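Local coordinates for hypothetical protein PG1100 (Porphyromonas gingivalis, PDB 1ZBS) that has not been characterised functionally but is probably an N-acetylglucosamine kinase of the actin-like ATPase superfamily, transferring phosphate from ATP to the amino sugar, at residues A[110-115]-A[229-234]; A[121-124]-A[129-132]; A[152-157]-A[201-206]. All blocks are in the same frame, centred on the assembly; numbering follows the deposited sequence.

Contacts 1 and 2 both reach the same five-stranded sheet, contact 1 by packing the loop after helix 210-229 on strand 111-116. Their centres lie about 8 Å apart, strands 111-116 and 120-125 are neighbours, and the hydroxyls of Tyr-231 and Ser-122 join the two directly. Contact 3 stands apart in the helical region, its centre about 27 Å from that of contact 1 and 29 Å from that of contact 2. Along the chain, contact 1 closes a loop that encloses first the hairpin of contact 2 and then contact 3. The strand order 3-2-1-4-5 occurs in both sheets, as expected for the duplicated core of actin-like ATPases, with the helices of contact 3 inserted between strands 130-133 and 238-241.

Contact 1 (A[110-115]-A[229-234]); sequences EGIACI and LRYNRP
Arg-233 grips Glu-110 end-on with two nitrogens, one to each carboxylate oxygen: NH1 lies 2.8 Å from OE2 of Glu-110, with an N-H...O angle of 156°, and NH2 lies 2.9 Å from its OE1. Both oxygens sit close to the guanidinium plane, but the donors come from well above the carboxylate plane. The two flat groups are accordingly turned 70° apart, a salt bridge with twisted rather than coplanar partners. The Glu-110 chain reaches it extended, its CG anti to the backbone N (chi1 176°). Asp-235 forms a second salt bridge with NH2 of Arg-233, so the guanidinium is shared by two acids.

Behind the salt bridge, Ile-112 CD1 approaches Tyr-231 CD2 at 4.0 Å, obliquely to the ring, and Ile-112 CG2 lies 4.2 Å from CE2 of the same tyrosine. The phenol oxygen is hydrogen-bonded to Ser-122 OG on the neighbouring strand 120-125.

The loop from Tyr-231 to Arg-233 thus closes over strand 111-116 just after helix 210-229, whose Val-228 also touches Ile-112. Ala-113 turns instead to helix 97-105, meeting Met-98 and Ala-102, while strands 120-125 and 238-241 flank strand 111-116 within the sheet.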
loop_
_atom_site.group_PDB
_atom_site.type_symbol
_atom_site.label_atom_id
_atom_site.label_comp_id
_atom_site.label_asym_id
_atom_site.label_seq_id
_atom_site.Cartn_x
_atom_site.Cartn_y
_atom_site.Cartn_z
ATOM N N GLU A 110 33.218 -10.886 -2.901
ATOM C CA GLU A 110 31.924 -11.472 -2.551
ATOM C C GLU A 110 31.269 -10.712 -1.388
ATOM O O GLU A 110 31.958 -10.206 -0.504
ATOM C CB GLU A 110 32.133 -12.948 -2.181
ATOM C CG GLU A 110 30.884 -13.670 -1.695
ATOM C CD GLU A 110 31.151 -15.107 -1.264
ATOM O OE1 GLU A 110 32.116 -15.337 -0.496
ATOM O OE2 GLU A 110 30.384 -16.006 -1.679
ATOM N N GLY A 111 29.939 -10.631 -1.390
ATOM C CA GLY A 111 29.249 -9.929 -0.320
ATOM C C GLY A 111 27.772 -9.667 -0.569
ATOM O O GLY A 111 27.227 -10.046 -1.606
ATOM N N ILE A 112 27.119 -9.021 0.393
ATOM C CA ILE A 112 25.706 -8.695 0.282
ATOM C C ILE A 112 25.558 -7.191 0.187
ATOM O O ILE A 112 26.021 -6.463 1.066
ATOM C CB ILE A 112 24.915 -9.196 1.501
ATOM C CG1 ILE A 112 24.953 -10.723 1.551
ATOM C CG2 ILE A 112 23.472 -8.690 1.437
ATOM C CD1 ILE A 112 24.428 -11.314 2.847
ATOM N N ALA A 113 24.928 -6.732 -0.891
ATOM C CA ALA A 113 24.719 -5.304 -1.119
ATOM C C ALA A 113 23.242 -4.951 -0.988
ATOM O O ALA A 113 22.373 -5.603 -1.578
ATOM C CB ALA A 113 25.234 -4.918 -2.508
ATOM N N CYS A 114 22.964 -3.904 -0.220
ATOM C CA CYS A 114 21.587 -3.475 0.011
ATOM C C CYS A 114 21.352 -2.011 -0.283
ATOM O O CYS A 114 22.226 -1.169 -0.079
ATOM C CB CYS A 114 21.186 -3.725 1.460
ATOM S SG CYS A 114 21.446 -5.375 2.036
ATOM N N ILE A 115 20.155 -1.714 -0.763
ATOM C CA ILE A 115 19.776 -0.344 -1.051
ATOM C C ILE A 115 18.655 0.050 -0.099
ATOM O O ILE A 115 17.707 -0.704 0.110
ATOM C CB ILE A 115 19.291 -0.188 -2.493
ATOM C CG1 ILE A 115 20.429 -0.536 -3.462
ATOM C CG2 ILE A 115 18.796 1.241 -2.714
ATOM C CD1 ILE A 115 20.072 -0.367 -4.923
ATOM N N LEU A 229 18.564 -12.404 5.665
ATOM C CA LEU A 229 18.737 -13.703 6.293
ATOM C C LEU A 229 18.705 -14.865 5.307
ATOM O O LEU A 229 19.580 -15.741 5.325
ATOM C CB LEU A 229 17.678 -13.924 7.363
ATOM C CG LEU A 229 17.841 -13.098 8.637
ATOM C CD1 LEU A 229 16.910 -13.685 9.683
ATOM C CD2 LEU A 229 19.290 -13.136 9.133
ATOM N N ARG A 230 17.698 -14.854 4.440
ATOM C CA ARG A 230 17.494 -15.903 3.440
ATOM C C ARG A 230 18.690 -16.206 2.544
ATOM O O ARG A 230 18.679 -17.192 1.808
ATOM C CB ARG A 230 16.276 -15.563 2.571
ATOM C CG ARG A 230 14.934 -15.942 3.214
ATOM C CD ARG A 230 14.824 -17.459 3.348
ATOM N NE ARG A 230 13.466 -17.935 3.648
ATOM C CZ ARG A 230 13.089 -19.209 3.523
ATOM N NH1 ARG A 230 13.957 -20.125 3.097
ATOM N NH2 ARG A 230 11.859 -19.577 3.846
ATOM N N TYR A 231 19.717 -15.365 2.579
ATOM C CA TYR A 231 20.878 -15.646 1.748
ATOM C C TYR A 231 21.745 -16.687 2.450
ATOM O O TYR A 231 22.579 -17.335 1.822
ATOM C CB TYR A 231 21.681 -14.372 1.469
ATOM C CG TYR A 231 20.983 -13.372 0.568
ATOM C CD1 TYR A 231 20.318 -13.786 -0.587
ATOM C CD2 TYR A 231 20.994 -12.009 0.868
ATOM C CE1 TYR A 231 19.678 -12.869 -1.422
ATOM C CE2 TYR A 231 20.357 -11.081 0.042
ATOM C CZ TYR A 231 19.700 -11.519 -1.099
ATOM O OH TYR A 231 19.060 -10.610 -1.908
ATOM N N ASN A 232 21.535 -16.844 3.753
ATOM C CA ASN A 232 22.280 -17.820 4.553
ATOM C C ASN A 232 23.793 -17.617 4.500
ATOM O O ASN A 232 24.545 -18.577 4.330
ATOM C CB ASN A 232 21.958 -19.244 4.085
ATOM C CG ASN A 232 20.480 -19.576 4.194
ATOM O OD1 ASN A 232 19.869 -19.387 5.242
ATOM N ND2 ASN A 232 19.904 -20.086 3.110
ATOM N N ARG A 233 24.230 -16.369 4.649
ATOM C CA ARG A 233 25.650 -16.041 4.618
ATOM C C ARG A 233 26.014 -14.962 5.651
ATOM O O ARG A 233 26.554 -13.908 5.298
ATOM C CB ARG A 233 26.046 -15.568 3.209
ATOM C CG ARG A 233 26.012 -16.651 2.129
ATOM C CD ARG A 233 27.041 -17.742 2.402
ATOM N NE ARG A 233 28.410 -17.223 2.432
ATOM C CZ ARG A 233 29.130 -16.944 1.348
ATOM N NH1 ARG A 233 28.622 -17.137 0.142
ATOM N NH2 ARG A 233 30.359 -16.462 1.463
ATOM N N PRO A 234 25.731 -15.214 6.943
ATOM C CA PRO A 234 26.042 -14.243 7.999
ATOM C C PRO A 234 27.536 -14.020 8.202
ATOM O O PRO A 234 27.954 -13.375 9.162
ATOM C CB PRO A 234 25.377 -14.847 9.229
ATOM C CG PRO A 234 25.537 -16.308 8.985
ATOM C CD PRO A 234 25.135 -16.428 7.526
#

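Contact 2 (A[121-124]-A[129-132]); sequences NSCL and EIKA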
loop_
_atom_site.group_PDB
_atom_site.type_symbol
_atom_site.label_atom_id
_atom_site.label_comp_id
_atom_site.label_asym_id
_atom_site.label_seq_id
_atom_site.Cartn_x
_atom_site.Cartn_y
_atom_site.Cartn_z
ATOM N N ASN A 121 16.074 -2.816 -1.532
ATOM C CA ASN A 121 16.525 -3.873 -2.407
ATOM C C ASN A 121 17.728 -4.607 -1.786
ATOM O O ASN A 121 18.368 -4.094 -0.870
ATOM C CB ASN A 121 16.896 -3.269 -3.769
ATOM C CG ASN A 121 16.751 -4.260 -4.899
ATOM O OD1 ASN A 121 16.710 -3.880 -6.077
ATOM N ND2 ASN A 121 16.673 -5.543 -4.552
ATOM N N SER A 122 18.016 -5.816 -2.261
ATOM C CA SER A 122 19.167 -6.562 -1.768
ATOM C C SER A 122 19.614 -7.575 -2.809
ATOM O O SER A 122 18.859 -7.913 -3.718
ATOM C CB SER A 122 18.859 -7.285 -0.440
ATOM O OG SER A 122 17.951 -8.359 -0.610
ATOM N N CYS A 123 20.852 -8.043 -2.672
ATOM C CA CYS A 123 21.402 -9.033 -3.585
ATOM C C CYS A 123 22.646 -9.669 -2.988
ATOM O O CYS A 123 23.339 -9.071 -2.161
ATOM C CB CYS A 123 21.787 -8.385 -4.911
ATOM S SG CYS A 123 23.284 -7.369 -4.799
ATOM N N LEU A 124 22.922 -10.890 -3.415
ATOM C CA LEU A 124 24.109 -11.586 -2.967
ATOM C C LEU A 124 25.058 -11.375 -4.142
ATOM O O LEU A 124 24.713 -11.697 -5.281
ATOM C CB LEU A 124 23.818 -13.076 -2.777
ATOM C CG LEU A 124 24.591 -13.869 -1.711
ATOM C CD1 LEU A 124 24.696 -15.319 -2.188
ATOM C CD2 LEU A 124 25.975 -13.291 -1.481
ATOM N N GLU A 129 29.383 -10.619 -10.368
ATOM C CA GLU A 129 27.993 -10.510 -10.777
ATOM C C GLU A 129 27.070 -10.995 -9.673
ATOM O O GLU A 129 27.489 -11.725 -8.771
ATOM C CB GLU A 129 27.769 -11.306 -12.063
ATOM C CG GLU A 129 28.104 -12.778 -11.950
ATOM C CD GLU A 129 28.406 -13.406 -13.301
ATOM O OE1 GLU A 129 27.590 -13.246 -14.235
ATOM O OE2 GLU A 129 29.462 -14.064 -13.426
ATOM N N ILE A 130 25.811 -10.567 -9.751
ATOM C CA ILE A 130 24.809 -10.931 -8.763
ATOM C C ILE A 130 24.423 -12.393 -8.866
ATOM O O ILE A 130 24.076 -12.887 -9.941
ATOM C CB ILE A 130 23.532 -10.086 -8.911
ATOM C CG1 ILE A 130 23.864 -8.601 -8.764
ATOM C CG2 ILE A 130 22.530 -10.484 -7.845
ATOM C CD1 ILE A 130 22.689 -7.687 -9.031
ATOM N N LYS A 131 24.480 -13.082 -7.732
ATOM C CA LYS A 131 24.136 -14.491 -7.681
ATOM C C LYS A 131 22.709 -14.740 -7.224
ATOM O O LYS A 131 22.103 -15.735 -7.613
ATOM C CB LYS A 131 25.109 -15.240 -6.764
ATOM C CG LYS A 131 26.409 -15.658 -7.446
ATOM C CD LYS A 131 26.139 -16.716 -8.515
ATOM C CE LYS A 131 27.423 -17.302 -9.085
ATOM N NZ LYS A 131 27.163 -18.607 -9.767
ATOM N N ALA A 132 22.179 -13.850 -6.390
ATOM C CA ALA A 132 20.818 -14.003 -5.882
ATOM C C ALA A 132 20.207 -12.642 -5.537
ATOM O O ALA A 132 20.907 -11.751 -5.062
ATOM C CB ALA A 132 20.817 -14.912 -4.657
#
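Leu-124 and Lys-131 bring two peptide groups together, the flat groups of this contact. Lys-131 N donates to Leu-124 O at 2.8 Å. In the return bond, Leu-124 N donates to Ala-132 O at 2.7 Å. Each acceptor also has a CA-H...O contact: Cys-123 CA is 3.1 Å from Ala-132 O, and Ile-130 CA makes a longer one, 3.6 Å from Leu-124 O.

Leu-124 and Ala-132 point to the same face of the sheet, where their CB atoms meet at 4.0 Å, with Ile-112 and Leu-236 next to the leucine. A separate apolar contact forms beside helix 97-105, where Cys-123 CB touches Ile-130 CG2 at 3.7 Å. The thiol stands between the backbone N and the carbonyl carbon (chi1 73°), which brings SG to 4.2 Å from Ile-130 CG1. Met-98 of that helix packs against both of these residues.

Leu-124 and Ala-132 form an antiparallel hydrogen-bonded pair, but Lys-131 faces Leu-124 as well, the signature of a classic beta bulge. The axes of the two short strand segments are 100° apart in direction, and a single bridge pair is formed between them. Strand 130-133 is the outermost strand at this end of the sheet within the chain.

The chemistry is therefore mainly that of the backbone. Both the N-H and the C=O of Leu-124 are used, and they hold the two strands in register through the bulge, while two apolar pairs, Leu-124 with Ala-132 and Cys-123 with Ile-130, accompany the bonds. The aliphatic base of Lys-131 stays near the Leu-124 carbonyl, with CB 3.9 Å from O; the rest of the chain turns from the pair, and the side chain touches Asp-126.

Contact 3 (A[152-157]-A[201-206]); sequences RLFIGS and PFIAQH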
loop_
_atom_site.group_PDB
_atom_site.type_symbol
_atom_site.label_atom_id
_atom_site.label_comp_id
_atom_site.label_asym_id
_atom_site.label_seq_id
_atom_site.Cartn_x
_atom_site.Cartn_y
_atom_site.Cartn_z
ATOM N N ARG A 152 4.562 5.463 5.025
ATOM C CA ARG A 152 3.181 5.032 5.214
ATOM C C ARG A 152 2.950 4.479 6.617
ATOM O O ARG A 152 1.882 4.687 7.203
ATOM C CB ARG A 152 2.742 4.005 4.166
ATOM C CG ARG A 152 3.357 2.634 4.283
ATOM C CD ARG A 152 2.491 1.618 3.543
ATOM N NE ARG A 152 3.290 0.511 3.042
ATOM C CZ ARG A 152 3.538 -0.605 3.710
ATOM N NH1 ARG A 152 3.040 -0.782 4.923
ATOM N NH2 ARG A 152 4.298 -1.541 3.160
ATOM N N LEU A 153 3.942 3.785 7.165
ATOM C CA LEU A 153 3.806 3.257 8.516
ATOM C C LEU A 153 3.641 4.450 9.459
ATOM O O LEU A 153 2.703 4.515 10.258
ATOM C CB LEU A 153 5.047 2.434 8.915
ATOM C CG LEU A 153 5.263 1.095 8.201
ATOM C CD1 LEU A 153 6.568 0.459 8.679
ATOM C CD2 LEU A 153 4.087 0.143 8.480
ATOM N N PHE A 154 4.548 5.411 9.338
ATOM C CA PHE A 154 4.512 6.592 10.184
ATOM C C PHE A 154 3.203 7.396 10.137
ATOM O O PHE A 154 2.574 7.605 11.175
ATOM C CB PHE A 154 5.686 7.502 9.842
ATOM C CG PHE A 154 5.740 8.742 10.673
ATOM C CD1 PHE A 154 6.068 8.680 12.020
ATOM C CD2 PHE A 154 5.448 9.975 10.111
ATOM C CE1 PHE A 154 6.104 9.834 12.789
ATOM C CE2 PHE A 154 5.480 11.131 10.872
ATOM C CZ PHE A 154 5.809 11.061 12.211
ATOM N N ILE A 155 2.780 7.849 8.958
ATOM C CA ILE A 155 1.557 8.636 8.903
ATOM C C ILE A 155 0.335 7.808 9.329
ATOM O O ILE A 155 -0.624 8.340 9.896
ATOM C CB ILE A 155 1.346 9.305 7.495
ATOM C CG1 ILE A 155 0.779 8.321 6.499
ATOM C CG2 ILE A 155 2.662 9.862 6.967
ATOM C CD1 ILE A 155 -0.725 8.424 6.412
ATOM N N GLY A 156 0.383 6.500 9.097
ATOM C CA GLY A 156 -0.728 5.648 9.492
ATOM C C GLY A 156 -0.926 5.709 10.999
ATOM O O GLY A 156 -1.998 6.075 11.486
ATOM N N SER A 157 0.117 5.362 11.743
ATOM C CA SER A 157 0.034 5.386 13.196
ATOM C C SER A 157 -0.189 6.804 13.711
ATOM O O SER A 157 -0.897 7.022 14.694
ATOM C CB SER A 157 1.317 4.826 13.796
ATOM O OG SER A 157 2.414 5.584 13.339
ATOM N N PRO A 201 12.664 13.236 6.398
ATOM C CA PRO A 201 13.330 14.259 7.210
ATOM C C PRO A 201 12.618 14.559 8.533
ATOM O O PRO A 201 13.260 14.873 9.536
ATOM C CB PRO A 201 13.351 15.470 6.282
ATOM C CG PRO A 201 13.504 14.840 4.930
ATOM C CD PRO A 201 12.512 13.695 5.006
ATOM N N PHE A 202 11.289 14.471 8.531
ATOM C CA PHE A 202 10.504 14.728 9.736
ATOM C C PHE A 202 10.722 13.589 10.735
ATOM O O PHE A 202 10.891 13.810 11.941
ATOM C CB PHE A 202 9.011 14.823 9.394
ATOM C CG PHE A 202 8.142 15.146 10.574
ATOM C CD1 PHE A 202 7.925 16.470 10.955
ATOM C CD2 PHE A 202 7.583 14.123 11.342
ATOM C CE1 PHE A 202 7.167 16.772 12.082
ATOM C CE2 PHE A 202 6.822 14.413 12.474
ATOM C CZ PHE A 202 6.614 15.742 12.850
ATOM N N ILE A 203 10.714 12.365 10.215
ATOM C CA ILE A 203 10.916 11.178 11.030
ATOM C C ILE A 203 12.322 11.172 11.633
ATOM O O ILE A 203 12.488 11.048 12.851
ATOM C CB ILE A 203 10.699 9.902 10.188
ATOM C CG1 ILE A 203 9.232 9.839 9.729
ATOM C CG2 ILE A 203 11.088 8.675 10.987
ATOM C CD1 ILE A 203 8.892 8.672 8.801
ATOM N N ALA A 204 13.331 11.328 10.783
ATOM C CA ALA A 204 14.709 11.336 11.248
ATOM C C ALA A 204 14.915 12.386 12.332
ATOM O O ALA A 204 15.664 12.169 13.285
ATOM C CB ALA A 204 15.656 11.600 10.081
ATOM N N GLN A 205 14.245 13.524 12.192
ATOM C CA GLN A 205 14.386 14.596 13.169
ATOM C C GLN A 205 13.621 14.353 14.467
ATOM O O GLN A 205 13.699 15.157 15.392
ATOM C CB GLN A 205 13.958 15.932 12.545
ATOM C CG GLN A 205 15.026 16.531 11.635
ATOM C CD GLN A 205 14.596 17.827 10.973
ATOM O OE1 GLN A 205 13.997 18.703 11.606
ATOM N NE2 GLN A 205 14.921 17.966 9.695
ATOM N N HIS A 206 12.914 13.229 14.542
ATOM C CA HIS A 206 12.127 12.903 15.720
ATOM C C HIS A 206 12.444 11.549 16.328
ATOM O O HIS A 206 11.649 11.009 17.102
ATOM C CB HIS A 206 10.640 12.980 15.377
ATOM C CG HIS A 206 10.119 14.380 15.282
ATOM N ND1 HIS A 206 9.811 15.132 16.394
ATOM C CD2 HIS A 206 9.873 15.169 14.211
ATOM C CE1 HIS A 206 9.396 16.328 16.012
ATOM N NE2 HIS A 206 9.425 16.375 14.692
#
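Ile-203, whose side chain packs on Phe-154, also provides the shortest sound polar bond here: its carbonyl O accepts His-206 N at 2.8 Å. This i to i+3 bond follows an i to i+4 bond from Gln-205 N to Pro-201 O, as helix 200-204 gives way to a turn. No hydrogen bond passes between the two segments, so the contact itself is wholly apolar.

The Phe-154 ring is its centre. Ile-203 CG1 lies over one face, 3.9 Å from the ring centroid and 15° off the normal, a CH-pi contact displaced toward the rim. The isoleucine then runs back along the phenylalanine, and its CD1 comes to 3.6 Å from Phe-154 CB; the two side chains lie antiparallel alongside each other.

Helices 147-159 and 200-204 both belong to the helical part inserted between strands 130-133 and 238-241 of the sheet, and the contact joins two of its helices. Helix 210-229 adds to the same apolar cluster, since Val-212 and Val-216 lie against Ile-203.

At its far end, Phe-154 meets Phe-202 rim to rim, with Phe-154 CZ 3.5 Å from Phe-202 CE2. The ring centroids are 5.8 Å apart. Their planes are inclined by 48°, so neither ring lies over the face of the other and the pair is not a stack. With chi1 at -179° the Phe-154 ring is trans to its own amide nitrogen and extends to the other helix. Phe-202 has a second aromatic partner in Phe-171 of helix 167-174, this one edge-to-face. Elsewhere on helix 147-159, Arg-152 and Ile-155 pack on Leu-141 of the second subunit.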